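Local coordinates for protein glucose-resistance amylase regulator (Weissella paramesenteroides ATCC 33313, PDB 4RK6) that binds glucose in the cleft of its sugar-binding core and, as a LacI-family regulator, probably controls transcription by binding DNA operator regions, at residues L44-D49 with Q60-R65; K84-Q89 with S100-A105; S91-T96 with R249-L254; T174-V179 with S209-T214; G203-M208 with E231-K236. One frame throughout, in Å; residues are numbered along the deposited sequence. Where two conformers were deposited one is given.

Contact 1: residues L44-D49 with Q60-R65; sequences LITYLD and QTLLSR
L44 and T46 of strand 42-48 pack against L62 of helix 52-64 and R65 just after it, a buried strand-to-helix contact on the outermost strand of the sheet within this chain. The strand leads into the helix, which folds back over one face of the sheet. L44 makes the tightest approach: its CD2 lies 3.6 Å from R65 CB and 3.7 Å from R65 CG, so a leucine methyl rests against the aliphatic base of an arginine, the two side chains crossing at about a right angle. Bends at chi2 and chi3 carry the guanidinium of R65 away from L44. Its NH2 is hydrogen-bonded to the backbone O of R65 of the second subunit, while NH1 gives a weak bond to S64 OG. Further along the strand, T46 OG1 is 4.4 Å from L62 CD2, a looser approach; that hydroxyl has a weak hydrogen bond to V15 O in the adjoining strand. S64 OG in turn donates to Q60 O at 2.7 Å, beside the helical bond from S64 N. Across the segments the contact is therefore apolar: the methylenes of R65 pack within the lobe while its charged end reaches the dimer interface.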
# COMPACT_ATOMS: atom_id res chain seq x y z
N LEU A 44 -17.24 2.96 8.19
CA LEU A 44 -17.44 3.29 6.75
C LEU A 44 -16.21 4.04 6.28
O LEU A 44 -15.82 5.02 6.92
CB LEU A 44 -18.66 4.18 6.56
CG LEU A 44 -20.01 3.56 6.23
CD1 LEU A 44 -20.30 2.33 7.09
CD2 LEU A 44 -21.09 4.62 6.40
N ILE A 45 -15.62 3.60 5.18
CA ILE A 45 -14.47 4.28 4.62
C ILE A 45 -14.88 4.94 3.30
O ILE A 45 -15.53 4.32 2.45
CB ILE A 45 -13.31 3.29 4.36
CG1 ILE A 45 -12.96 2.50 5.62
CG2 ILE A 45 -12.11 4.02 3.80
CD1 ILE A 45 -12.38 3.33 6.75
N THR A 46 -14.51 6.21 3.15
CA THR A 46 -14.84 6.98 1.97
C THR A 46 -13.56 7.67 1.52
O THR A 46 -12.69 7.98 2.34
CB THR A 46 -15.97 8.02 2.26
OG1 THR A 46 -15.52 8.96 3.24
CG2 THR A 46 -17.24 7.34 2.74
N TYR A 47 -13.43 7.90 0.22
CA TYR A 47 -12.30 8.65 -0.33
C TYR A 47 -12.72 10.06 -0.71
O TYR A 47 -13.90 10.34 -0.99
CB TYR A 47 -11.67 7.93 -1.52
CG TYR A 47 -10.97 6.66 -1.12
CD1 TYR A 47 -9.70 6.69 -0.57
CD2 TYR A 47 -11.59 5.42 -1.27
CE1 TYR A 47 -9.04 5.53 -0.20
CE2 TYR A 47 -10.94 4.25 -0.89
CZ TYR A 47 -9.67 4.31 -0.36
OH TYR A 47 -9.02 3.16 0.02
N LEU A 48 -11.75 10.96 -0.67
CA LEU A 48 -11.97 12.37 -0.97
C LEU A 48 -10.96 12.83 -2.01
O LEU A 48 -9.75 12.68 -1.81
CB LEU A 48 -11.81 13.19 0.30
CG LEU A 48 -12.41 14.59 0.25
CD1 LEU A 48 -13.90 14.51 0.54
CD2 LEU A 48 -11.71 15.49 1.26
N ASP A 49 -11.46 13.38 -3.12
CA ASP A 49 -10.57 13.97 -4.13
C ASP A 49 -10.54 15.50 -3.97
O ASP A 49 -11.00 16.02 -2.96
CB ASP A 49 -10.92 13.50 -5.57
CG ASP A 49 -12.30 13.93 -6.04
OD1 ASP A 49 -12.95 14.80 -5.42
OD2 ASP A 49 -12.74 13.38 -7.08
N GLN A 60 -22.74 14.32 1.83
CA GLN A 60 -24.12 13.82 1.84
C GLN A 60 -24.21 12.33 2.23
O GLN A 60 -25.16 11.93 2.91
CB GLN A 60 -24.80 14.08 0.50
CG GLN A 60 -25.12 15.55 0.29
CD GLN A 60 -25.71 15.85 -1.08
OE1 GLN A 60 -26.74 16.50 -1.19
NE2 GLN A 60 -25.05 15.37 -2.13
N THR A 61 -23.21 11.54 1.82
CA THR A 61 -23.08 10.11 2.16
C THR A 61 -22.79 9.91 3.66
O THR A 61 -23.26 8.97 4.28
CB THR A 61 -21.93 9.47 1.32
OG1 THR A 61 -22.31 9.45 -0.06
CG2 THR A 61 -21.60 8.05 1.78
N LEU A 62 -22.01 10.82 4.24
CA LEU A 62 -21.74 10.77 5.68
C LEU A 62 -22.95 11.05 6.56
O LEU A 62 -23.27 10.22 7.41
CB LEU A 62 -20.53 11.65 6.03
CG LEU A 62 -19.21 11.12 5.44
CD1 LEU A 62 -18.08 12.15 5.46
CD2 LEU A 62 -18.74 9.84 6.11
N LEU A 63 -23.68 12.16 6.36
CA LEU A 63 -24.87 12.38 7.22
C LEU A 63 -26.06 11.47 6.90
O LEU A 63 -26.84 11.15 7.81
CB LEU A 63 -25.28 13.85 7.32
CG LEU A 63 -26.01 14.56 6.19
CD1 LEU A 63 -26.67 15.84 6.69
CD2 LEU A 63 -25.06 14.87 5.06
N SER A 64 -26.19 11.03 5.65
CA SER A 64 -27.28 10.10 5.27
C SER A 64 -27.08 8.69 5.85
O SER A 64 -28.05 7.96 6.05
CB SER A 64 -27.47 10.03 3.75
OG SER A 64 -26.34 9.48 3.10
N ARG A 65 -25.83 8.33 6.14
CA ARG A 65 -25.51 7.07 6.82
C ARG A 65 -25.48 7.26 8.34
O ARG A 65 -25.15 6.33 9.08
CB ARG A 65 -24.19 6.48 6.29
CG ARG A 65 -24.33 5.68 4.99
CD ARG A 65 -24.86 6.46 3.80
NE ARG A 65 -25.71 5.63 2.93
CZ ARG A 65 -26.32 6.06 1.83
NH1 ARG A 65 -26.20 7.32 1.43
NH2 ARG A 65 -27.07 5.22 1.12

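Contact 2: residues K84-Q89 with S100-A105; sequences KLLEEQ and SEQISA
A single methyl group carries this contact: L86 CD1 sits 4.1 Å from both Q102 CB and I103 CG2, and no hydrogen bond joins the two segments. L86 lies near the end of helix 79-87 with CG anti to its carbonyl carbon (chi1 -67°), which sends the branched end toward the loop ahead of strand 104-108. Its side chain meets that of I103 at about a right angle. I103 presents its CG2 branch, while CG1 takes the position between the backbone N and the carbonyl carbon (chi1 70°).

The loop that receives the leucine is held by its own polar bonds. S100 to I103 form a type I beta turn, closed by I103 N donating to S100 O at 3.2 Å. Inside it S100 OG accepts from Q102 N at 2.9 Å, which makes an ST turn, and gives its own proton to Q102 OE1 at 3.0 Å, in the carbonyl plane and on a lone pair. The glutamine amide is thus gripped at both ends, since NE2 bonds to D83 OD1 on helix 79-87, adding a polar tie beside the apolar one. On the helix side, a Schellman motif ends the helix, with Q89, at positive phi, as its C-prime residue; I90 N bonds to L85 O, and Q89 N reaches L86 O at 3.0 Å.

Around this partly buried contact, L85 turns to V70 and M72 of strand 69-72 and to F59 of helix 52-64, while I103 packs on V92 and S94 of strand 91-95, the strand that separates the two segments in sequence.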
# COMPACT_ATOMS: atom_id res chain seq x y z
N LYS A 84 -20.16 21.82 8.67
CA LYS A 84 -21.45 21.17 8.43
C LYS A 84 -21.62 19.90 9.28
O LYS A 84 -22.71 19.64 9.82
CB LYS A 84 -21.67 20.88 6.94
CG LYS A 84 -22.07 22.13 6.14
CD LYS A 84 -22.32 21.76 4.68
CE LYS A 84 -23.30 22.70 3.99
NZ LYS A 84 -24.64 22.70 4.63
N LEU A 85 -20.56 19.14 9.46
CA LEU A 85 -20.65 17.92 10.28
C LEU A 85 -20.86 18.27 11.74
O LEU A 85 -21.77 17.76 12.38
CB LEU A 85 -19.42 17.02 10.10
CG LEU A 85 -19.30 16.40 8.71
CD1 LEU A 85 -17.88 15.91 8.51
CD2 LEU A 85 -20.29 15.27 8.50
N LEU A 86 -20.06 19.19 12.26
CA LEU A 86 -20.23 19.61 13.65
C LEU A 86 -21.64 20.15 13.89
O LEU A 86 -22.23 19.91 14.94
CB LEU A 86 -19.21 20.67 14.03
CG LEU A 86 -17.73 20.26 14.09
CD1 LEU A 86 -16.86 21.51 14.25
CD2 LEU A 86 -17.46 19.30 15.24
N GLU A 87 -22.17 20.86 12.91
CA GLU A 87 -23.49 21.47 13.02
C GLU A 87 -24.62 20.44 12.94
O GLU A 87 -25.74 20.74 13.33
CB GLU A 87 -23.65 22.57 11.96
CG GLU A 87 -22.70 23.74 12.20
CD GLU A 87 -22.61 24.71 11.05
OE1 GLU A 87 -23.47 24.65 10.14
OE2 GLU A 87 -21.68 25.54 11.05
N GLU A 88 -24.30 19.22 12.49
CA GLU A 88 -25.25 18.08 12.55
C GLU A 88 -25.05 17.24 13.81
O GLU A 88 -25.61 16.15 13.93
CB GLU A 88 -25.10 17.18 11.31
CG GLU A 88 -25.37 17.85 9.98
CD GLU A 88 -26.84 18.13 9.71
OE1 GLU A 88 -27.12 18.95 8.81
OE2 GLU A 88 -27.72 17.54 10.38
N GLN A 89 -24.26 17.75 14.76
CA GLN A 89 -23.95 17.07 16.02
C GLN A 89 -23.17 15.75 15.80
O GLN A 89 -23.30 14.79 16.56
CB GLN A 89 -25.22 16.85 16.87
CG GLN A 89 -25.88 18.14 17.37
CD GLN A 89 -26.65 18.87 16.28
OE1 GLN A 89 -27.52 18.29 15.63
NE2 GLN A 89 -26.34 20.15 16.08
N SER A 100 -8.36 21.74 12.45
CA SER A 100 -9.07 22.92 12.93
C SER A 100 -8.97 23.04 14.42
O SER A 100 -8.99 22.06 15.15
CB SER A 100 -10.54 22.88 12.52
OG SER A 100 -11.26 23.90 13.22
N GLU A 101 -8.87 24.29 14.87
CA GLU A 101 -8.97 24.65 16.28
C GLU A 101 -10.28 24.21 16.96
O GLU A 101 -10.35 24.09 18.19
CB GLU A 101 -8.76 26.17 16.44
CG GLU A 101 -9.79 27.06 15.73
CD GLU A 101 -9.68 27.11 14.21
OE1 GLU A 101 -10.67 27.50 13.55
OE2 GLU A 101 -8.62 26.74 13.65
N GLN A 102 -11.31 23.96 16.15
CA GLN A 102 -12.62 23.55 16.61
C GLN A 102 -12.69 22.09 17.03
O GLN A 102 -13.66 21.69 17.66
CB GLN A 102 -13.66 23.75 15.51
CG GLN A 102 -13.87 25.17 15.02
CD GLN A 102 -14.60 25.18 13.68
OE1 GLN A 102 -14.08 24.68 12.69
NE2 GLN A 102 -15.80 25.70 13.67
N ILE A 103 -11.69 21.29 16.65
CA ILE A 103 -11.78 19.84 16.83
C ILE A 103 -10.56 19.24 17.51
O ILE A 103 -9.50 19.83 17.51
CB ILE A 103 -12.01 19.12 15.48
CG1 ILE A 103 -10.79 19.16 14.57
CG2 ILE A 103 -13.25 19.67 14.79
CD1 ILE A 103 -11.01 18.34 13.31
N SER A 104 -10.73 18.05 18.07
CA SER A 104 -9.61 17.34 18.67
C SER A 104 -8.77 16.64 17.60
O SER A 104 -9.23 16.40 16.49
CB SER A 104 -10.09 16.31 19.70
OG SER A 104 -10.69 16.96 20.80
N ALA A 105 -7.54 16.31 17.96
CA ALA A 105 -6.62 15.69 17.01
C ALA A 105 -5.79 14.68 17.74
O ALA A 105 -5.42 14.90 18.87
CB ALA A 105 -5.71 16.73 16.39

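Contact 3: residues S91-T96 with R249-L254; sequences SVISLT and RIAMQL. With GLC (alpha-D-glucopyranose), chain C.
A251 of helix 244-257 faces I93 and L95 of strand 91-95, a central strand of the sheet. The axes of the two short segments run nearly antiparallel, at 162°, and approach to 9.4 Å. At the start of the helical segment R249 points its charged end to salt bridges with E34 and E246, and I250 touches V106 of the neighbouring strand. A251 is the centre of the contact: its CB lies 3.6 Å from L95 CD1, with L95 CG and CD2 also close, so the leucine fork closes over the small methyl. The same CB meets I93 CG2 at 4.2 Å, and I93 CD1 rests 3.7 Å from the carbonyl O of A251. I93 splits its branches between these partners, CG2 anti to the backbone N and CG1 anti to the carbonyl carbon (chi1 -66°). The selenomethionine M252 turns away from the strand toward F71, T35 and Y41. One turn after A251, L254 brings CD2 to 4.3 Å from I93 CD1.

At the end of the strand, T96 belongs to the glucose pocket. T96 OG1 donates to L95 O at 2.6 Å. T96 OG1 also accepts from GLC O2 at 2.8 Å. D225, R145, T22 and Q242 hydrogen-bond the glucose too. The chemistry changes along one strand, from apolar packing under the helix to a hydroxyl whose bond to L95 O probably leaves its acceptor side turned to the sugar.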
# COMPACT_ATOMS: atom_id res chain seq x y z
N SER A 91 -19.39 14.14 15.70
CA SER A 91 -18.05 14.39 16.17
C SER A 91 -17.07 14.33 15.03
O SER A 91 -17.17 13.48 14.15
CB SER A 91 -17.64 13.35 17.22
OG SER A 91 -18.35 13.58 18.41
N VAL A 92 -16.11 15.24 15.04
CA VAL A 92 -15.09 15.27 14.01
C VAL A 92 -13.77 15.29 14.73
O VAL A 92 -13.56 16.11 15.61
CB VAL A 92 -15.22 16.51 13.09
CG1 VAL A 92 -14.16 16.49 12.02
CG2 VAL A 92 -16.60 16.57 12.46
N ILE A 93 -12.89 14.37 14.36
CA ILE A 93 -11.59 14.25 14.96
C ILE A 93 -10.57 14.07 13.83
O ILE A 93 -10.82 13.32 12.91
CB ILE A 93 -11.53 13.06 15.93
CG1 ILE A 93 -12.46 13.33 17.12
CG2 ILE A 93 -10.11 12.81 16.40
CD1 ILE A 93 -12.75 12.11 17.96
N SER A 94 -9.46 14.79 13.90
CA SER A 94 -8.42 14.66 12.87
C SER A 94 -7.23 13.84 13.35
O SER A 94 -6.89 13.83 14.54
CB SER A 94 -8.00 16.03 12.31
OG SER A 94 -7.39 16.83 13.28
N LEU A 95 -6.62 13.12 12.41
CA LEU A 95 -5.57 12.16 12.69
C LEU A 95 -4.32 12.47 11.88
O LEU A 95 -4.38 12.64 10.67
CB LEU A 95 -6.07 10.75 12.37
CG LEU A 95 -7.02 10.09 13.40
CD1 LEU A 95 -8.30 10.83 13.63
CD2 LEU A 95 -7.33 8.68 12.93
N THR A 96 -3.20 12.59 12.59
CA THR A 96 -1.87 12.90 12.04
C THR A 96 -1.73 14.37 11.63
O THR A 96 -0.71 14.78 11.11
CB THR A 96 -1.44 11.96 10.88
OG1 THR A 96 -2.04 12.38 9.64
CG2 THR A 96 -1.78 10.52 11.18
N ARG A 249 -6.52 3.86 17.30
CA ARG A 249 -7.22 3.41 18.52
C ARG A 249 -7.58 4.58 19.44
O ARG A 249 -8.71 4.64 19.97
CB ARG A 249 -6.36 2.42 19.30
CG ARG A 249 -6.21 1.06 18.65
CD ARG A 249 -5.60 0.05 19.63
NE ARG A 249 -4.19 0.32 19.89
CZ ARG A 249 -3.17 -0.13 19.14
NH1 ARG A 249 -3.38 -0.91 18.07
NH2 ARG A 249 -1.94 0.18 19.47
N ILE A 250 -6.65 5.49 19.64
CA ILE A 250 -6.83 6.62 20.56
C ILE A 250 -7.85 7.61 20.01
O ILE A 250 -8.69 8.14 20.77
CB ILE A 250 -5.47 7.26 20.89
CG1 ILE A 250 -4.59 6.26 21.67
CG2 ILE A 250 -5.61 8.55 21.69
CD1 ILE A 250 -5.13 5.83 23.03
N ALA A 251 -7.84 7.86 18.71
CA ALA A 251 -8.89 8.70 18.12
C ALA A 251 -10.30 8.13 18.38
O ALA A 251 -11.23 8.83 18.77
CB ALA A 251 -8.66 8.90 16.62
N MSE A 252 -10.46 6.82 18.19
CA MSE A 252 -11.76 6.20 18.43
C MSE A 252 -12.07 6.24 19.91
O MSE A 252 -13.21 6.52 20.30
CB MSE A 252 -11.78 4.77 17.86
CG MSE A 252 -13.15 4.12 17.97
SE MSE A 252 -14.60 5.07 17.07
CE MSE A 252 -16.14 4.09 17.84
N GLN A 253 -11.07 6.01 20.74
CA GLN A 253 -11.31 6.06 22.20
C GLN A 253 -11.73 7.44 22.69
O GLN A 253 -12.55 7.58 23.59
CB GLN A 253 -10.08 5.61 22.99
CG GLN A 253 -10.43 5.18 24.40
CD GLN A 253 -11.36 3.99 24.39
OE1 GLN A 253 -11.13 3.01 23.66
NE2 GLN A 253 -12.42 4.05 25.19
N LEU A 254 -11.12 8.47 22.11
CA LEU A 254 -11.50 9.84 22.41
C LEU A 254 -12.99 10.05 22.12
O LEU A 254 -13.71 10.62 22.95
CB LEU A 254 -10.63 10.80 21.60
CG LEU A 254 -10.70 12.28 21.94
CD1 LEU A 254 -10.22 12.50 23.36
CD2 LEU A 254 -9.84 13.06 20.96
C1 GLC C . 0.75 12.37 5.95
C2 GLC C . 0.79 12.24 7.47
C3 GLC C . 2.20 12.20 8.03
C4 GLC C . 3.05 11.22 7.21
C5 GLC C . 3.07 11.71 5.76
C6 GLC C . 3.88 10.78 4.86
O1 GLC C . 0.92 13.71 5.66
O2 GLC C . 0.13 13.33 8.09
O3 GLC C . 2.07 11.75 9.37
O4 GLC C . 4.33 11.11 7.76
O5 GLC C . 1.78 11.72 5.22
O6 GLC C . 3.33 9.50 4.83

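Contact 4: residues T174-V179 with S209-T214; sequences TGYTSV and SDHGKT
The hydroxyl of Y176 donates to D210 OD2 at 2.6 Å, the hydrogen bond that joins helix 172-182 to the end of helix 198-210. The carboxylate oxygen approaches the ring at its edge, in plane, and receives the bond on its anti lone pair; ring and carboxylate planes are turned 55° apart. D210 OD2 also comes within 3.4 Å of Y176 CE2. The tyrosine reaches this far because its CG stands anti to the backbone N (chi1 -163°), which carries the phenol across to the neighbouring helix. H211 adds a second contact, its CE1 lying 3.5 Å from Y176 OH.

In the next shell, H211 ND1 is hydrogen-bonded to A207 O, a bond back to the preceding turn that fixes the imidazole beside the phenol. The other oxygen of the aspartate, OD1, forms a salt bridge with R234 NE of the second subunit, and that arginine also packs on Y176.

Both oxygens of D210 are engaged: OD2 takes the phenol proton and OD1 pairs with R234 of the second subunit. The aspartate lies both at the helix pair and at the dimer interface, where the nearby arginine and the phenol donor would be expected to stabilise its charged form.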
# COMPACT_ATOMS: atom_id res chain seq x y z
N THR A 174 9.84 11.83 -6.27
CA THR A 174 10.45 13.00 -5.64
C THR A 174 11.79 12.65 -5.01
O THR A 174 12.77 13.39 -5.13
CB THR A 174 9.48 13.65 -4.66
OG1 THR A 174 8.38 14.25 -5.38
CG2 THR A 174 10.17 14.69 -3.77
N GLY A 175 11.87 11.52 -4.32
CA GLY A 175 13.16 11.11 -3.81
C GLY A 175 14.19 10.87 -4.91
O GLY A 175 15.35 11.26 -4.79
N TYR A 176 13.77 10.18 -5.96
CA TYR A 176 14.67 9.83 -7.05
C TYR A 176 15.18 11.09 -7.76
O TYR A 176 16.39 11.23 -8.03
CB TYR A 176 13.95 8.93 -8.05
CG TYR A 176 14.92 8.20 -8.96
CD1 TYR A 176 15.45 8.82 -10.09
CD2 TYR A 176 15.33 6.90 -8.68
CE1 TYR A 176 16.35 8.16 -10.91
CE2 TYR A 176 16.23 6.23 -9.49
CZ TYR A 176 16.74 6.87 -10.62
OH TYR A 176 17.66 6.22 -11.42
N THR A 177 14.25 11.99 -8.06
CA THR A 177 14.60 13.20 -8.82
C THR A 177 15.40 14.20 -8.01
O THR A 177 16.15 15.00 -8.59
CB THR A 177 13.37 13.89 -9.46
OG1 THR A 177 12.44 14.36 -8.47
CG2 THR A 177 12.66 12.96 -10.42
N SER A 178 15.24 14.19 -6.69
CA SER A 178 15.91 15.19 -5.86
C SER A 178 17.41 15.23 -6.13
O SER A 178 18.01 16.29 -6.27
CB SER A 178 15.64 14.95 -4.37
OG SER A 178 16.23 13.73 -3.93
N VAL A 179 18.03 14.06 -6.16
CA VAL A 179 19.50 13.98 -6.25
C VAL A 179 20.01 13.75 -7.66
O VAL A 179 21.21 13.63 -7.87
CB VAL A 179 20.07 12.89 -5.33
CG1 VAL A 179 19.90 13.30 -3.89
CG2 VAL A 179 19.40 11.54 -5.59
N SER A 209 22.11 4.26 -6.24
CA SER A 209 22.56 2.95 -6.79
C SER A 209 22.65 2.96 -8.31
O SER A 209 23.57 2.38 -8.87
CB SER A 209 21.62 1.80 -6.39
OG SER A 209 21.61 1.64 -5.00
N ASP A 210 21.69 3.62 -8.95
CA ASP A 210 21.61 3.66 -10.42
C ASP A 210 22.70 4.54 -11.04
O ASP A 210 22.93 4.49 -12.25
CB ASP A 210 20.26 4.21 -10.87
CG ASP A 210 19.10 3.22 -10.65
OD1 ASP A 210 19.31 2.03 -10.34
OD2 ASP A 210 17.95 3.66 -10.89
N HIS A 211 23.36 5.36 -10.21
CA HIS A 211 24.41 6.28 -10.68
C HIS A 211 25.75 6.01 -10.02
O HIS A 211 26.53 6.95 -9.77
CB HIS A 211 23.96 7.72 -10.48
CG HIS A 211 22.75 8.06 -11.29
ND1 HIS A 211 21.47 7.80 -10.86
CD2 HIS A 211 22.62 8.62 -12.52
CE1 HIS A 211 20.60 8.16 -11.79
NE2 HIS A 211 21.28 8.68 -12.80
N GLY A 212 26.00 4.74 -9.76
CA GLY A 212 27.30 4.26 -9.28
C GLY A 212 27.69 4.66 -7.87
O GLY A 212 28.88 4.73 -7.55
N LYS A 213 26.70 4.93 -7.02
CA LYS A 213 26.95 5.32 -5.65
C LYS A 213 26.21 4.38 -4.72
O LYS A 213 25.46 3.51 -5.18
CB LYS A 213 26.55 6.78 -5.44
CG LYS A 213 27.41 7.76 -6.27
CD LYS A 213 27.30 9.20 -5.83
CE LYS A 213 28.28 10.11 -6.59
NZ LYS A 213 29.70 9.91 -6.19
N THR A 214 26.46 4.51 -3.42
CA THR A 214 25.87 3.62 -2.45
C THR A 214 25.50 4.39 -1.20
O THR A 214 26.26 5.24 -0.75
CB THR A 214 26.88 2.52 -2.06
OG1 THR A 214 27.34 1.87 -3.26
CG2 THR A 214 26.23 1.48 -1.15

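Contact 5: residues G203-M208 with E231-K236; sequences GLINAM and EIARPK
In the second lobe of the periplasmic-binding-protein-like core, helix 198-210 packs against the loop that leaves helix 229-232 and leads into strand 238-241. I205 supplies the helix side of the contact, and both of its branches are used. CD1 lies 3.9 Å from A233 CB and 4.0 Å from P235 CD, and it also meets the carbonyl O of P235 at 3.6 Å. With chi1 at -75° the CG2 branch points away from the backbone N and touches R234 O. The isoleucine thus fits against a bend of the loop made by A233, the first residue beyond the helix, and by the cis peptide bond that precedes P235.

The loop is braced on its own polar side. E231 O accepts two donors, K236 NZ at 3.0 Å, on a lone pair in the carbonyl plane, and R234 NH1. N206 ND2 bonds to I232 O of the second subunit, so the dimer interface lies alongside the contact. The guanidinium of R234, whose outer end faces D210 of the second subunit, spans loop and interface: its NH1 bonds to A233 O at 2.9 Å, with that oxygen in the guanidinium plane but NH1 45° out of the carbonyl plane.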
# COMPACT_ATOMS: atom_id res chain seq x y z
N GLY A 203 13.40 6.07 -3.06
CA GLY A 203 13.76 6.78 -4.30
C GLY A 203 15.18 7.25 -4.27
O GLY A 203 15.91 7.12 -5.24
N LEU A 204 15.58 7.81 -3.13
CA LEU A 204 16.95 8.24 -2.92
C LEU A 204 17.95 7.08 -3.03
O LEU A 204 19.00 7.20 -3.69
CB LEU A 204 17.08 8.86 -1.54
CG LEU A 204 16.47 10.27 -1.40
CD1 LEU A 204 16.29 10.58 0.08
CD2 LEU A 204 17.39 11.28 -2.04
N ILE A 205 17.63 5.95 -2.39
CA ILE A 205 18.50 4.78 -2.46
C ILE A 205 18.71 4.35 -3.92
O ILE A 205 19.85 4.12 -4.36
CB ILE A 205 17.92 3.61 -1.65
CG1 ILE A 205 18.12 3.86 -0.16
CG2 ILE A 205 18.57 2.29 -2.09
CD1 ILE A 205 17.45 2.80 0.69
N ASN A 206 17.62 4.26 -4.66
CA ASN A 206 17.71 3.81 -6.04
C ASN A 206 18.44 4.80 -6.93
O ASN A 206 19.17 4.37 -7.82
CB ASN A 206 16.33 3.44 -6.61
CG ASN A 206 15.87 2.09 -6.13
OD1 ASN A 206 16.59 1.39 -5.44
ND2 ASN A 206 14.67 1.70 -6.51
N ALA A 207 18.23 6.10 -6.71
CA ALA A 207 18.91 7.09 -7.55
C ALA A 207 20.41 6.96 -7.33
O ALA A 207 21.20 6.99 -8.29
CB ALA A 207 18.44 8.50 -7.23
N MSE A 208 20.81 6.78 -6.07
CA MSE A 208 22.25 6.64 -5.79
C MSE A 208 22.79 5.39 -6.45
O MSE A 208 23.83 5.45 -7.15
CB MSE A 208 22.58 6.63 -4.29
CG MSE A 208 22.12 7.88 -3.52
SE MSE A 208 22.73 9.61 -4.28
CE MSE A 208 24.57 9.38 -3.66
N GLU A 231 12.00 -1.72 5.79
CA GLU A 231 12.53 -3.07 6.06
C GLU A 231 12.92 -3.83 4.79
O GLU A 231 13.77 -4.73 4.84
CB GLU A 231 11.46 -3.89 6.80
CG GLU A 231 10.93 -3.27 8.09
CD GLU A 231 9.55 -3.81 8.49
OE1 GLU A 231 9.11 -4.85 7.96
OE2 GLU A 231 8.89 -3.16 9.33
N ILE A 232 12.29 -3.51 3.67
CA ILE A 232 12.59 -4.22 2.41
C ILE A 232 13.62 -3.47 1.56
O ILE A 232 14.22 -4.05 0.67
CB ILE A 232 11.32 -4.60 1.59
CG1 ILE A 232 10.66 -3.41 0.95
CG2 ILE A 232 10.31 -5.33 2.45
CD1 ILE A 232 9.37 -3.76 0.23
N ALA A 233 13.85 -2.20 1.88
CA ALA A 233 14.93 -1.43 1.25
C ALA A 233 16.26 -2.07 1.57
O ALA A 233 16.42 -2.73 2.62
CB ALA A 233 14.93 0.01 1.76
N ARG A 234 17.22 -1.86 0.68
CA ARG A 234 18.60 -2.29 0.91
C ARG A 234 19.52 -1.16 0.49
O ARG A 234 19.61 -0.86 -0.69
CB ARG A 234 18.92 -3.59 0.15
CG ARG A 234 18.19 -4.82 0.68
CD ARG A 234 18.76 -5.30 2.01
NE ARG A 234 18.11 -6.51 2.52
CZ ARG A 234 16.93 -6.57 3.14
NH1 ARG A 234 16.16 -5.49 3.31
NH2 ARG A 234 16.48 -7.75 3.58
N PRO A 235 20.18 -0.51 1.45
CA PRO A 235 20.19 -0.86 2.88
C PRO A 235 18.87 -0.59 3.58
O PRO A 235 18.11 0.31 3.17
CB PRO A 235 21.24 0.10 3.44
CG PRO A 235 21.11 1.32 2.57
CD PRO A 235 20.90 0.74 1.19
N LYS A 236 18.60 -1.33 4.66
CA LYS A 236 17.41 -1.06 5.47
C LYS A 236 17.49 0.37 5.98
O LYS A 236 18.56 0.85 6.37
CB LYS A 236 17.31 -2.05 6.64
CG LYS A 236 16.98 -3.49 6.23
CD LYS A 236 17.08 -4.44 7.42
CE LYS A 236 16.56 -5.84 7.10
NZ LYS A 236 15.08 -5.97 7.20

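In the fold
From the N terminus, contact 1 closes a short strand-to-helix loop at the edge of the first lobe and is complete before contact 2 begins; L63 and E88 touch between them. Contacts 2 and 3 cross, because strand 91-95 lies between the two segments of contact 2, and S104 and S94 join them in the sheet. Contact 3 spans the longest loop, bringing helix 244-257 back to the first lobe after the chain has passed through the second. Contacts 4 and 5 fall within that span, cross each other, share helix 198-210 and lie about 9 Å apart between centres. Contacts 1, 4 and 5 also touch the second subunit.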